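Local coordinates for (R)-specific secondary-alkylsulfatase (Pseudomonas sp., PDB 4AXH), which hydrolyses secondary alkyl sulfates with zinc, inverting the configuration of (R)-substrates to give (S)-alcohols and sulfate, at residues Gln302-Asn307 with Arg347-Ile352; Thr136-Asp141 with Asp278-Glu283; Thr571-Phe576 with Pro601-Thr606. All blocks are in the same frame, centred on the assembly; numbering follows the deposited sequence.

Interaction 1. Residues Gln302-Asn307 with Arg347-Ile352; sequences QFKVLN and RTDVLI
Asn-307 holds its CG anti to the backbone N (chi1 -172°), while Ile-352 places CG1 between its own backbone N and carbonyl carbon (chi1 67°). These torsions bring the flat amide of Asn-307 against the end of the isoleucine chain. ND2 of Asn-307 lies 3.5 Å from CD1 of Ile-352. The polar ends of the amide find their partners just beyond the strands. OD1 accepts from Ala-309 N, and ND2 bonds to Gln-354 OE1. Both bonds fix the rotation of the group. Val-305 and Val-350 share this face of the sheet. They lie side by side and point the same way, with CG1 of Val-305 3.7 Å from CG1 of Val-350. Leu-124, Met-121 and Thr-136 cover this side. Leu-306 and Leu-351 project from the other face, where Leu-351 packs on Val-365 and Leu-369 of helix 362-388.

Strands 305-307 and 350-352 are parallel neighbours in one of the two sheets of the metallo-beta-lactamase fold. Helix 330-344 lies in the connection between them, a beta-alpha-beta crossover. Leu-306 is bonded to the other strand through both its N and its O. Its N donates to Val-350 O at 3.3 Å, and its O accepts from Ile-352 N at 2.7 Å. Ahead of the strands, Asp-349 N gives a nearly straight bond to Lys-304 O (2.6 Å, 175° at the hydrogen). Thr-348 OG1 adds a weak bond to the same oxygen. Lys-304 and Val-305 both face Leu-300 in a G1 beta bulge. The Lys-304 side chain has two conformers, so its 3.5 Å salt bridge from NZ to Asp-349 OD1 is doubtful. At the other end, the Asn-307 side chain is about 7 Å from that of the zinc ligand Asp-310.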
ATOM      1  N   GLN A 302     -32.852  -8.931  19.063  1.00 42.25           N
ATOM      2  CA  GLN A 302     -33.963  -9.846  19.349  1.00 42.20           C
ATOM      3  C   GLN A 302     -33.530 -11.292  19.417  1.00 48.74           C
ATOM      4  O   GLN A 302     -34.117 -12.072  20.175  1.00 51.65           O
ATOM      5  CB  GLN A 302     -35.067  -9.731  18.290  1.00 42.90           C
ATOM      6  CG  GLN A 302     -35.779  -8.386  18.226  1.00 44.48           C
ATOM      7  CD  GLN A 302     -36.454  -8.184  16.886  1.00 63.57           C
ATOM      8  OE1 GLN A 302     -36.247  -8.916  15.904  1.00 55.01           O
ATOM      9  NE2 GLN A 302     -37.270  -7.164  16.809  1.00 61.94           N
ATOM     10  N   PHE A 303     -32.532 -11.663  18.599  1.00 43.38           N
ATOM     11  CA  PHE A 303     -32.055 -13.033  18.461  1.00 41.62           C
ATOM     12  C   PHE A 303     -30.796 -13.338  19.275  1.00 46.56           C
ATOM     13  O   PHE A 303     -30.476 -14.521  19.457  1.00 46.34           O
ATOM     14  CB  PHE A 303     -31.780 -13.318  16.980  1.00 42.27           C
ATOM     15  CG  PHE A 303     -32.996 -13.362  16.091  1.00 42.52           C
ATOM     16  CD1 PHE A 303     -33.528 -12.195  15.558  1.00 44.08           C
ATOM     17  CD2 PHE A 303     -33.562 -14.574  15.722  1.00 44.57           C
ATOM     18  CE1 PHE A 303     -34.651 -12.236  14.743  1.00 46.50           C
ATOM     19  CE2 PHE A 303     -34.676 -14.616  14.887  1.00 45.91           C
ATOM     20  CZ  PHE A 303     -35.218 -13.445  14.412  1.00 45.19           C
ATOM     21  N   LYS A 304     -30.092 -12.288  19.764  1.00 42.98           N
ATOM     22  CA  LYS A 304     -28.834 -12.438  20.513  0.50 43.28           C
ATOM     23  C   LYS A 304     -27.770 -13.144  19.626  1.00 48.92           C
ATOM     24  O   LYS A 304     -26.991 -13.987  20.115  1.00 49.31           O
ATOM     25  CB  LYS A 304     -29.032 -13.165  21.873  0.50 44.36           C
ATOM     26  CG  LYS A 304     -29.388 -12.257  23.038  0.50 42.84           C
ATOM     27  CD  LYS A 304     -29.185 -12.978  24.371  0.50 42.15           C
ATOM     28  CE  LYS A 304     -28.233 -12.233  25.278  0.50 41.04           C
ATOM     29  NZ  LYS A 304     -27.326 -13.159  26.019  0.50 49.83           N
ATOM     30  N   VAL A 305     -27.785 -12.825  18.293  1.00 44.20           N
ATOM     31  CA  VAL A 305     -26.882 -13.355  17.266  1.00 42.79           C
ATOM     32  C   VAL A 305     -26.099 -12.200  16.659  1.00 44.90           C
ATOM     33  O   VAL A 305     -26.651 -11.098  16.503  1.00 46.20           O
ATOM     34  CB  VAL A 305     -27.509 -14.293  16.179  1.00 46.77           C
ATOM     35  CG1 VAL A 305     -28.584 -15.214  16.729  1.00 46.16           C
ATOM     36  CG2 VAL A 305     -28.038 -13.531  14.996  1.00 47.52           C
ATOM     37  N   LEU A 306     -24.811 -12.433  16.343  1.00 36.91           N
ATOM     38  CA  LEU A 306     -23.964 -11.416  15.723  1.00 34.33           C
ATOM     39  C   LEU A 306     -23.495 -11.879  14.355  1.00 38.69           C
ATOM     40  O   LEU A 306     -23.029 -13.014  14.206  1.00 38.78           O
ATOM     41  CB  LEU A 306     -22.790 -10.996  16.629  1.00 33.17           C
ATOM     42  CG  LEU A 306     -21.741 -10.029  16.050  1.00 35.33           C
ATOM     43  CD1 LEU A 306     -22.286  -8.628  15.916  1.00 36.11           C
ATOM     44  CD2 LEU A 306     -20.505 -10.023  16.866  1.00 31.94           C
ATOM     45  N   ASN A 307     -23.663 -11.012  13.346  1.00 34.67           N
ATOM     46  CA  ASN A 307     -23.215 -11.301  11.995  1.00 34.01           C
ATOM     47  C   ASN A 307     -22.061 -10.348  11.652  1.00 37.45           C
ATOM     48  O   ASN A 307     -22.245  -9.134  11.607  1.00 37.89           O
ATOM     49  CB  ASN A 307     -24.348 -11.283  10.974  1.00 27.15           C
ATOM     50  CG  ASN A 307     -23.913 -11.780   9.622  1.00 28.45           C
ATOM     51  OD1 ASN A 307     -22.760 -11.632   9.225  1.00 22.32           O
ATOM     52  ND2 ASN A 307     -24.825 -12.377   8.867  1.00 21.29           N
ATOM     53  N   ARG A 347     -23.706 -10.060  24.856  1.00 43.88           N
ATOM     54  CA  ARG A 347     -25.077 -10.122  24.294  1.00 42.14           C
ATOM     55  C   ARG A 347     -25.245 -11.110  23.121  1.00 45.92           C
ATOM     56  O   ARG A 347     -26.261 -11.039  22.413  1.00 45.98           O
ATOM     57  CB  ARG A 347     -25.432  -8.761  23.736  1.00 37.47           C
ATOM     58  CG  ARG A 347     -25.789  -7.716  24.734  1.00 42.68           C
ATOM     59  CD  ARG A 347     -26.396  -6.557  23.993  1.00 38.55           C
ATOM     60  NE  ARG A 347     -25.465  -5.610  23.412  1.00 33.05           N
ATOM     61  CZ  ARG A 347     -25.868  -4.545  22.735  1.00 47.71           C
ATOM     62  NH1 ARG A 347     -27.164  -4.328  22.533  1.00 53.76           N
ATOM     63  NH2 ARG A 347     -24.988  -3.661  22.293  1.00 34.50           N
ATOM     64  N   THR A 348     -24.260 -11.994  22.878  1.00 40.98           N
ATOM     65  CA  THR A 348     -24.334 -12.902  21.735  1.00 40.00           C
ATOM     66  C   THR A 348     -24.184 -14.352  22.064  1.00 43.80           C
ATOM     67  O   THR A 348     -23.246 -14.723  22.765  1.00 44.98           O
ATOM     68  CB  THR A 348     -23.542 -12.391  20.518  1.00 48.93           C
ATOM     69  OG1 THR A 348     -23.675 -13.337  19.459  1.00 58.05           O
ATOM     70  CG2 THR A 348     -22.091 -12.188  20.801  1.00 49.60           C
ATOM     71  N   ASP A 349     -25.136 -15.178  21.577  1.00 39.17           N
ATOM     72  CA  ASP A 349     -25.178 -16.627  21.815  1.00 38.04           C
ATOM     73  C   ASP A 349     -24.587 -17.404  20.655  1.00 41.00           C
ATOM     74  O   ASP A 349     -23.998 -18.454  20.850  1.00 40.82           O
ATOM     75  CB  ASP A 349     -26.622 -17.103  22.094  1.00 39.62           C
ATOM     76  CG  ASP A 349     -27.237 -16.630  23.412  1.00 54.37           C
ATOM     77  OD1 ASP A 349     -26.481 -16.086  24.276  1.00 56.95           O
ATOM     78  OD2 ASP A 349     -28.471 -16.802  23.589  1.00 56.91           O
ATOM     79  N   VAL A 350     -24.786 -16.921  19.438  1.00 37.70           N
ATOM     80  CA  VAL A 350     -24.271 -17.567  18.239  1.00 36.12           C
ATOM     81  C   VAL A 350     -23.835 -16.526  17.273  1.00 36.85           C
ATOM     82  O   VAL A 350     -24.589 -15.613  16.988  1.00 36.02           O
ATOM     83  CB  VAL A 350     -25.222 -18.625  17.617  1.00 39.86           C
ATOM     84  CG1 VAL A 350     -26.682 -18.242  17.785  1.00 39.09           C
ATOM     85  CG2 VAL A 350     -24.869 -18.920  16.155  1.00 39.69           C
ATOM     86  N   LEU A 351     -22.599 -16.638  16.804  1.00 33.45           N
ATOM     87  CA  LEU A 351     -22.026 -15.744  15.809  1.00 33.36           C
ATOM     88  C   LEU A 351     -22.266 -16.358  14.419  1.00 36.08           C
ATOM     89  O   LEU A 351     -22.014 -17.543  14.227  1.00 32.98           O
ATOM     90  CB  LEU A 351     -20.526 -15.559  16.073  1.00 33.10           C
ATOM     91  CG  LEU A 351     -19.748 -14.701  15.092  1.00 38.57           C
ATOM     92  CD1 LEU A 351     -18.734 -13.898  15.804  1.00 39.40           C
ATOM     93  CD2 LEU A 351     -19.022 -15.551  14.082  1.00 42.61           C
ATOM     94  N   ILE A 352     -22.767 -15.558  13.469  1.00 33.22           N
ATOM     95  CA  ILE A 352     -22.948 -16.017  12.079  1.00 32.89           C
ATOM     96  C   ILE A 352     -22.099 -15.186  11.102  1.00 36.04           C
ATOM     97  O   ILE A 352     -21.653 -14.090  11.434  1.00 34.42           O
ATOM     98  CB  ILE A 352     -24.414 -16.231  11.618  1.00 34.92           C
ATOM     99  CG1 ILE A 352     -25.186 -14.907  11.553  1.00 33.51           C
ATOM    100  CG2 ILE A 352     -25.122 -17.315  12.488  1.00 36.51           C
ATOM    101  CD1 ILE A 352     -26.384 -14.939  10.708  1.00 25.45           C
TER

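Interaction 2. Residues Thr136-Asp141 with Asp278-Glu283; sequences TIIEGD and DGVELE
Ile-138 sets its CG2 branch against the methyls of Val-280, 3.8 Å from CG1 of that valine. Its other branch reaches further along strand 280-286, with CD1 of Ile-138 4.1 Å from CD2 of Leu-282. CG1 lies beside the backbone N (chi1 -41°) and CG2 anti to that N, which spreads the branches over two residues. Phe-303, Leu-124 and Val-145 also touch Ile-138. The two strands belong to different sheets of the metallo-beta-lactamase sandwich, so these aliphatic groups join the sheets face to face. Gly-140 continues the contact, its CA 3.7 Å from CG2 of Val-280.

Beyond it the chemistry turns polar. Asp-278 and Gly-279 form the tight turn between strands 272-277 and 280-286. Asp-141 N donates to Asp-278 O at 2.8 Å, tilted from the carbonyl plane. The Asp-141 carboxylate lies over the turn, with OD2 3.3 Å from CA of Gly-279. Asp-278 directs its own carboxylate to Ser-142 OG and Gly-143 N. Its OD1 is 4.8 Å from OD2 of Asp-141. The like charges may raise either pKa slightly, but solvent around Asp-141 and the two partners of Asp-278 should let both stay ionised.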
ATOM      1  N   THR A 136     -28.167 -14.938   4.591  1.00 27.77           N
ATOM      2  CA  THR A 136     -28.861 -15.041   5.873  1.00 28.59           C
ATOM      3  C   THR A 136     -30.342 -14.652   5.637  1.00 35.09           C
ATOM      4  O   THR A 136     -30.617 -13.584   5.081  1.00 35.21           O
ATOM      5  CB  THR A 136     -28.200 -14.132   6.895  1.00 39.10           C
ATOM      6  OG1 THR A 136     -26.798 -14.453   6.994  1.00 35.47           O
ATOM      7  CG2 THR A 136     -28.901 -14.184   8.247  1.00 38.81           C
ATOM      8  N   ILE A 137     -31.276 -15.539   6.008  1.00 31.77           N
ATOM      9  CA  ILE A 137     -32.705 -15.280   5.857  1.00 31.67           C
ATOM     10  C   ILE A 137     -33.381 -15.104   7.209  1.00 35.99           C
ATOM     11  O   ILE A 137     -33.540 -16.077   7.934  1.00 36.74           O
ATOM     12  CB  ILE A 137     -33.445 -16.317   4.977  1.00 33.84           C
ATOM     13  CG1 ILE A 137     -32.779 -16.461   3.613  1.00 33.05           C
ATOM     14  CG2 ILE A 137     -34.914 -15.902   4.829  1.00 34.67           C
ATOM     15  CD1 ILE A 137     -32.838 -17.830   3.023  1.00 36.72           C
ATOM     16  N   ILE A 138     -33.779 -13.872   7.531  1.00 32.91           N
ATOM     17  CA  ILE A 138     -34.498 -13.527   8.764  1.00 33.09           C
ATOM     18  C   ILE A 138     -35.976 -13.503   8.400  1.00 38.22           C
ATOM     19  O   ILE A 138     -36.367 -12.841   7.431  1.00 37.41           O
ATOM     20  CB  ILE A 138     -34.070 -12.160   9.379  1.00 36.39           C
ATOM     21  CG1 ILE A 138     -32.562 -11.922   9.335  1.00 37.66           C
ATOM     22  CG2 ILE A 138     -34.604 -11.983  10.784  1.00 37.25           C
ATOM     23  CD1 ILE A 138     -32.171 -10.406   9.384  1.00 41.33           C
ATOM     24  N   GLU A 139     -36.805 -14.207   9.179  1.00 36.39           N
ATOM     25  CA  GLU A 139     -38.250 -14.223   8.946  1.00 36.12           C
ATOM     26  C   GLU A 139     -38.963 -12.875   9.157  1.00 49.87           C
ATOM     27  O   GLU A 139     -38.943 -12.039   8.241  1.00 53.90           O
ATOM     28  CB  GLU A 139     -38.930 -15.457   9.520  1.00 35.33           C
ATOM     29  CG  GLU A 139     -38.720 -16.595   8.530  1.00 26.86           C
ATOM     30  CD  GLU A 139     -38.939 -18.033   8.925  1.00 35.61           C
ATOM     31  OE1 GLU A 139     -39.540 -18.300   9.992  1.00 46.03           O
ATOM     32  OE2 GLU A 139     -38.601 -18.902   8.095  1.00 30.39           O
ATOM     33  N   GLY A 140     -39.503 -12.614  10.328  1.00 47.91           N
ATOM     34  CA  GLY A 140     -40.163 -11.325  10.512  1.00 48.50           C
ATOM     35  C   GLY A 140     -41.652 -11.355  10.243  1.00 52.08           C
ATOM     36  O   GLY A 140     -42.178 -12.345   9.707  1.00 51.55           O
ATOM     37  N   ASP A 141     -42.330 -10.249  10.620  1.00 48.85           N
ATOM     38  CA  ASP A 141     -43.786 -10.045  10.562  1.00 48.66           C
ATOM     39  C   ASP A 141     -44.521 -10.503   9.302  1.00 55.68           C
ATOM     40  O   ASP A 141     -45.257 -11.495   9.371  1.00 56.02           O
ATOM     41  CB  ASP A 141     -44.189  -8.625  11.027  1.00 49.29           C
ATOM     42  CG  ASP A 141     -43.902  -8.326  12.499  1.00 57.71           C
ATOM     43  OD1 ASP A 141     -43.722  -9.295  13.291  1.00 57.51           O
ATOM     44  OD2 ASP A 141     -43.914  -7.136  12.874  1.00 59.79           O
ATOM     45  N   ASP A 278     -40.145  -4.757   9.394  1.00 43.80           N
ATOM     46  CA  ASP A 278     -40.982  -5.964   9.475  1.00 42.83           C
ATOM     47  C   ASP A 278     -40.881  -6.676  10.843  1.00 47.84           C
ATOM     48  O   ASP A 278     -40.913  -7.908  10.932  1.00 48.25           O
ATOM     49  CB  ASP A 278     -40.748  -6.909   8.281  1.00 44.41           C
ATOM     50  CG  ASP A 278     -41.951  -7.776   7.945  1.00 60.90           C
ATOM     51  OD1 ASP A 278     -43.104  -7.306   8.133  1.00 64.82           O
ATOM     52  OD2 ASP A 278     -41.748  -8.914   7.473  1.00 61.58           O
ATOM     53  N   GLY A 279     -40.789  -5.871  11.901  1.00 44.07           N
ATOM     54  CA  GLY A 279     -40.691  -6.358  13.267  1.00 44.65           C
ATOM     55  C   GLY A 279     -39.393  -7.087  13.528  1.00 52.01           C
ATOM     56  O   GLY A 279     -39.369  -8.066  14.281  1.00 54.13           O
ATOM     57  N   VAL A 280     -38.308  -6.629  12.871  1.00 47.75           N
ATOM     58  CA  VAL A 280     -36.960  -7.185  12.970  1.00 45.61           C
ATOM     59  C   VAL A 280     -36.055  -6.037  13.361  1.00 49.36           C
ATOM     60  O   VAL A 280     -35.997  -5.031  12.653  1.00 48.53           O
ATOM     61  CB  VAL A 280     -36.503  -7.896  11.657  1.00 47.53           C
ATOM     62  CG1 VAL A 280     -35.057  -8.344  11.744  1.00 47.55           C
ATOM     63  CG2 VAL A 280     -37.399  -9.081  11.327  1.00 46.46           C
ATOM     64  N   GLU A 281     -35.383  -6.171  14.515  1.00 46.19           N
ATOM     65  CA  GLU A 281     -34.456  -5.173  15.020  1.00 45.68           C
ATOM     66  C   GLU A 281     -33.080  -5.485  14.441  1.00 46.97           C
ATOM     67  O   GLU A 281     -32.614  -6.632  14.487  1.00 44.48           O
ATOM     68  CB  GLU A 281     -34.399  -5.209  16.556  1.00 47.78           C
ATOM     69  CG  GLU A 281     -35.377  -4.305  17.272  1.00 60.25           C
ATOM     70  CD  GLU A 281     -35.438  -4.591  18.760  1.00 91.24           C
ATOM     71  OE1 GLU A 281     -34.483  -4.218  19.481  1.00 83.00           O
ATOM     72  OE2 GLU A 281     -36.425  -5.225  19.200  1.00 96.12           O
ATOM     73  N   LEU A 282     -32.437  -4.445  13.890  1.00 43.19           N
ATOM     74  CA  LEU A 282     -31.115  -4.508  13.280  1.00 40.51           C
ATOM     75  C   LEU A 282     -30.284  -3.381  13.825  1.00 42.84           C
ATOM     76  O   LEU A 282     -30.700  -2.228  13.749  1.00 42.95           O
ATOM     77  CB  LEU A 282     -31.186  -4.353  11.740  1.00 39.78           C
ATOM     78  CG  LEU A 282     -32.277  -5.105  10.978  1.00 43.40           C
ATOM     79  CD1 LEU A 282     -32.558  -4.453   9.657  1.00 42.11           C
ATOM     80  CD2 LEU A 282     -31.902  -6.541  10.777  1.00 46.63           C
ATOM     81  N   GLU A 283     -29.113  -3.715  14.381  1.00 38.24           N
ATOM     82  CA  GLU A 283     -28.096  -2.771  14.823  1.00 36.28           C
ATOM     83  C   GLU A 283     -26.921  -3.057  13.885  1.00 38.32           C
ATOM     84  O   GLU A 283     -26.467  -4.207  13.764  1.00 38.52           O
ATOM     85  CB  GLU A 283     -27.693  -2.978  16.294  1.00 37.10           C
ATOM     86  CG  GLU A 283     -26.761  -1.891  16.827  1.00 48.89           C
ATOM     87  CD  GLU A 283     -26.501  -1.822  18.328  1.00 72.37           C
ATOM     88  OE1 GLU A 283     -27.197  -2.528  19.093  1.00 59.24           O
ATOM     89  OE2 GLU A 283     -25.610  -1.045  18.743  1.00 76.80           O
TER

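Interaction 3. Residues Thr571-Phe576 with Pro601-Thr606; sequences TLNWVF and PKADVT
The carboxylate of Asp-604 is met by Thr-571 in two ways, both at OD2. Thr-571 N donates to the anti lone pair of OD2 at 2.8 Å, on the side away from the other oxygen. Thr-571 OG1 donates to the same OD2 from above the carboxylate plane, at 3.0 Å. A chi1 of 53° sets OG1 of Thr-571 between its backbone N and carbonyl carbon, so that OG1 and N both reach the one oxygen. Two donors from one residue thus fix how the carboxylate is turned. The other flat group is the amide of Asn-573. Ala-603 lies over one of its faces, with CB 3.4 Å from ND2 of Asn-573. OD1 of the amide accepts from Asn-600 N, just ahead of segment 601-606.

Strands 570-576 and 605-609 are parallel neighbours inside the five-stranded mixed sheet of the C-terminal domain, whose family belongs to the SCP2 clan. The chain between them forms strands 581-588 and 591-596, with no helix. Asn-573 N bonds to Val-605 O at 3.0 Å. Towards the start of the pairing the backbone fit is looser, for the bonds to Thr-571 O from Asp-604 N and Val-605 N are both weak. Leu-572 and Val-605 sit on the face covered by helix 640-646. Asn-573 and Thr-606 stand side by side on the other face. CG2 of Thr-606 also touches CG1 of Val-575 at 3.9 Å. The Thr-606 hydroxyl bonds to Asp-636 OD2, which ties in strand 634-637 at one margin of the sheet.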
ATOM      1  N   THR A 571      -8.250  19.162 -26.859  1.00 91.32           N
ATOM      2  CA  THR A 571      -9.150  19.313 -25.716  1.00 91.06           C
ATOM      3  C   THR A 571     -10.540  18.949 -26.189  1.00 95.05           C
ATOM      4  O   THR A 571     -10.934  19.336 -27.288  1.00 95.63           O
ATOM      5  CB  THR A 571      -9.116  20.729 -25.158  1.00104.36           C
ATOM      6  OG1 THR A 571      -9.367  21.642 -26.223  1.00109.06           O
ATOM      7  CG2 THR A 571      -7.796  21.061 -24.473  1.00104.00           C
ATOM      8  N   LEU A 572     -11.274  18.185 -25.382  1.00 90.59           N
ATOM      9  CA  LEU A 572     -12.602  17.708 -25.746  1.00 89.82           C
ATOM     10  C   LEU A 572     -13.588  17.946 -24.617  1.00 92.27           C
ATOM     11  O   LEU A 572     -13.457  17.332 -23.558  1.00 93.25           O
ATOM     12  CB  LEU A 572     -12.567  16.191 -26.087  1.00 90.06           C
ATOM     13  CG  LEU A 572     -11.563  15.671 -27.153  1.00 95.21           C
ATOM     14  CD1 LEU A 572     -10.193  15.353 -26.532  1.00 95.54           C
ATOM     15  CD2 LEU A 572     -12.089  14.408 -27.820  1.00 97.80           C
ATOM     16  N   ASN A 573     -14.574  18.831 -24.830  1.00 85.99           N
ATOM     17  CA  ASN A 573     -15.654  19.042 -23.870  1.00 84.09           C
ATOM     18  C   ASN A 573     -16.696  17.963 -24.133  1.00 84.20           C
ATOM     19  O   ASN A 573     -16.909  17.569 -25.282  1.00 84.00           O
ATOM     20  CB  ASN A 573     -16.290  20.417 -24.016  1.00 86.81           C
ATOM     21  CG  ASN A 573     -15.518  21.515 -23.338  1.00126.95           C
ATOM     22  OD1 ASN A 573     -14.697  21.282 -22.441  1.00123.80           O
ATOM     23  ND2 ASN A 573     -15.794  22.748 -23.733  1.00123.94           N
ATOM     24  N   TRP A 574     -17.301  17.452 -23.062  1.00 77.00           N
ATOM     25  CA  TRP A 574     -18.334  16.424 -23.095  1.00 74.58           C
ATOM     26  C   TRP A 574     -19.490  16.938 -22.251  1.00 77.22           C
ATOM     27  O   TRP A 574     -19.271  17.432 -21.133  1.00 77.82           O
ATOM     28  CB  TRP A 574     -17.794  15.100 -22.529  1.00 72.30           C
ATOM     29  CG  TRP A 574     -16.786  14.416 -23.399  1.00 72.26           C
ATOM     30  CD1 TRP A 574     -15.470  14.744 -23.553  1.00 75.05           C
ATOM     31  CD2 TRP A 574     -17.007  13.253 -24.202  1.00 71.78           C
ATOM     32  NE1 TRP A 574     -14.870  13.888 -24.448  1.00 74.44           N
ATOM     33  CE2 TRP A 574     -15.783  12.943 -24.838  1.00 75.57           C
ATOM     34  CE3 TRP A 574     -18.121  12.428 -24.432  1.00 72.90           C
ATOM     35  CZ2 TRP A 574     -15.643  11.853 -25.703  1.00 74.55           C
ATOM     36  CZ3 TRP A 574     -17.985  11.354 -25.298  1.00 74.25           C
ATOM     37  CH2 TRP A 574     -16.760  11.082 -25.930  1.00 74.79           C
ATOM     38  N   VAL A 575     -20.712  16.886 -22.804  1.00 71.15           N
ATOM     39  CA  VAL A 575     -21.907  17.368 -22.114  1.00 69.44           C
ATOM     40  C   VAL A 575     -22.991  16.341 -22.138  1.00 73.98           C
ATOM     41  O   VAL A 575     -23.376  15.865 -23.204  1.00 73.36           O
ATOM     42  CB  VAL A 575     -22.354  18.838 -22.414  1.00 72.18           C
ATOM     43  CG1 VAL A 575     -21.468  19.533 -23.457  1.00 72.08           C
ATOM     44  CG2 VAL A 575     -23.838  18.957 -22.760  1.00 71.49           C
ATOM     45  N   PHE A 576     -23.428  15.944 -20.947  1.00 72.30           N
ATOM     46  CA  PHE A 576     -24.432  14.915 -20.748  1.00 73.21           C
ATOM     47  C   PHE A 576     -25.730  15.533 -20.243  1.00 81.61           C
ATOM     48  O   PHE A 576     -25.870  15.821 -19.052  1.00 81.49           O
ATOM     49  CB  PHE A 576     -23.892  13.834 -19.793  1.00 74.72           C
ATOM     50  CG  PHE A 576     -22.725  13.038 -20.326  1.00 75.47           C
ATOM     51  CD1 PHE A 576     -21.418  13.482 -20.145  1.00 77.63           C
ATOM     52  CD2 PHE A 576     -22.927  11.825 -20.967  1.00 77.87           C
ATOM     53  CE1 PHE A 576     -20.332  12.732 -20.616  1.00 80.47           C
ATOM     54  CE2 PHE A 576     -21.844  11.076 -21.436  1.00 79.11           C
ATOM     55  CZ  PHE A 576     -20.552  11.536 -21.260  1.00 78.54           C
ATOM     56  N   PRO A 601     -13.116  26.749 -22.282  1.00114.04           N
ATOM     57  CA  PRO A 601     -13.702  27.755 -23.187  1.00113.71           C
ATOM     58  C   PRO A 601     -13.159  27.691 -24.617  1.00115.29           C
ATOM     59  O   PRO A 601     -13.879  28.032 -25.554  1.00115.45           O
ATOM     60  CB  PRO A 601     -13.384  29.096 -22.501  1.00115.76           C
ATOM     61  CG  PRO A 601     -12.855  28.742 -21.130  1.00120.34           C
ATOM     62  CD  PRO A 601     -12.256  27.380 -21.264  1.00115.86           C
ATOM     63  N   LYS A 602     -11.913  27.223 -24.785  1.00109.19           N
ATOM     64  CA  LYS A 602     -11.262  27.124 -26.087  1.00107.97           C
ATOM     65  C   LYS A 602     -11.107  25.646 -26.514  1.00109.36           C
ATOM     66  O   LYS A 602     -10.082  25.268 -27.080  1.00108.23           O
ATOM     67  CB  LYS A 602      -9.913  27.881 -26.039  1.00110.51           C
ATOM     68  CG  LYS A 602      -9.425  28.450 -27.372  1.00124.79           C
ATOM     69  CD  LYS A 602      -7.881  28.520 -27.449  1.00134.97           C
ATOM     70  CE  LYS A 602      -7.250  27.342 -28.176  1.00145.79           C
ATOM     71  NZ  LYS A 602      -5.764  27.424 -28.254  1.00153.70           N
ATOM     72  N   ALA A 603     -12.135  24.814 -26.262  1.00105.18           N
ATOM     73  CA  ALA A 603     -12.081  23.393 -26.616  1.00104.52           C
ATOM     74  C   ALA A 603     -12.200  23.144 -28.116  1.00106.35           C
ATOM     75  O   ALA A 603     -13.027  23.772 -28.786  1.00105.66           O
ATOM     76  CB  ALA A 603     -13.131  22.601 -25.857  1.00105.29           C
ATOM     77  N   ASP A 604     -11.357  22.226 -28.634  1.00101.47           N
ATOM     78  CA  ASP A 604     -11.296  21.829 -30.041  1.00100.40           C
ATOM     79  C   ASP A 604     -12.610  21.211 -30.528  1.00102.93           C
ATOM     80  O   ASP A 604     -13.022  21.468 -31.657  1.00103.59           O
ATOM     81  CB  ASP A 604     -10.125  20.858 -30.288  1.00102.08           C
ATOM     82  CG  ASP A 604      -8.758  21.435 -29.968  1.00115.11           C
ATOM     83  OD1 ASP A 604      -8.272  22.280 -30.750  1.00116.24           O
ATOM     84  OD2 ASP A 604      -8.186  21.059 -28.931  1.00123.17           O
ATOM     85  N   VAL A 605     -13.255  20.389 -29.680  1.00 96.88           N
ATOM     86  CA  VAL A 605     -14.509  19.686 -29.983  1.00 95.23           C
ATOM     87  C   VAL A 605     -15.394  19.678 -28.736  1.00 96.49           C
ATOM     88  O   VAL A 605     -14.870  19.735 -27.623  1.00 95.62           O
ATOM     89  CB  VAL A 605     -14.249  18.235 -30.474  1.00 98.78           C
ATOM     90  CG1 VAL A 605     -15.184  17.835 -31.592  1.00 98.20           C
ATOM     91  CG2 VAL A 605     -12.804  18.007 -30.850  1.00 98.70           C
ATOM     92  N   THR A 606     -16.729  19.624 -28.922  1.00 91.64           N
ATOM     93  CA  THR A 606     -17.734  19.561 -27.853  1.00 90.54           C
ATOM     94  C   THR A 606     -18.674  18.412 -28.188  1.00 91.22           C
ATOM     95  O   THR A 606     -19.180  18.342 -29.302  1.00 90.43           O
ATOM     96  CB  THR A 606     -18.388  20.937 -27.600  1.00101.35           C
ATOM     97  OG1 THR A 606     -17.356  21.893 -27.320  1.00105.37           O
ATOM     98  CG2 THR A 606     -19.408  20.917 -26.451  1.00 97.35           C
TER

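How the interactions relate
Interactions 1 and 2 belong to the catalytic metallo-beta-lactamase region, with centres about 13 Å apart. They share the six-stranded sheet and meet directly, with a probable hydrogen bond from Gln-302 NE2 to Glu-281 OE2. Interaction 1 is a buried pairing within that sheet. Interaction 2 instead joins it to the other sheet, through an apolar inner half and a polar turn at the surface. Interaction 3 is also a parallel pairing, but in the C-terminal domain, its centre about 56 Å from that of interaction 1. It is only partly buried, and adds a carboxylate gripped by two donors, whereas interaction 1 adds packing of aliphatic side chains to its backbone bonds.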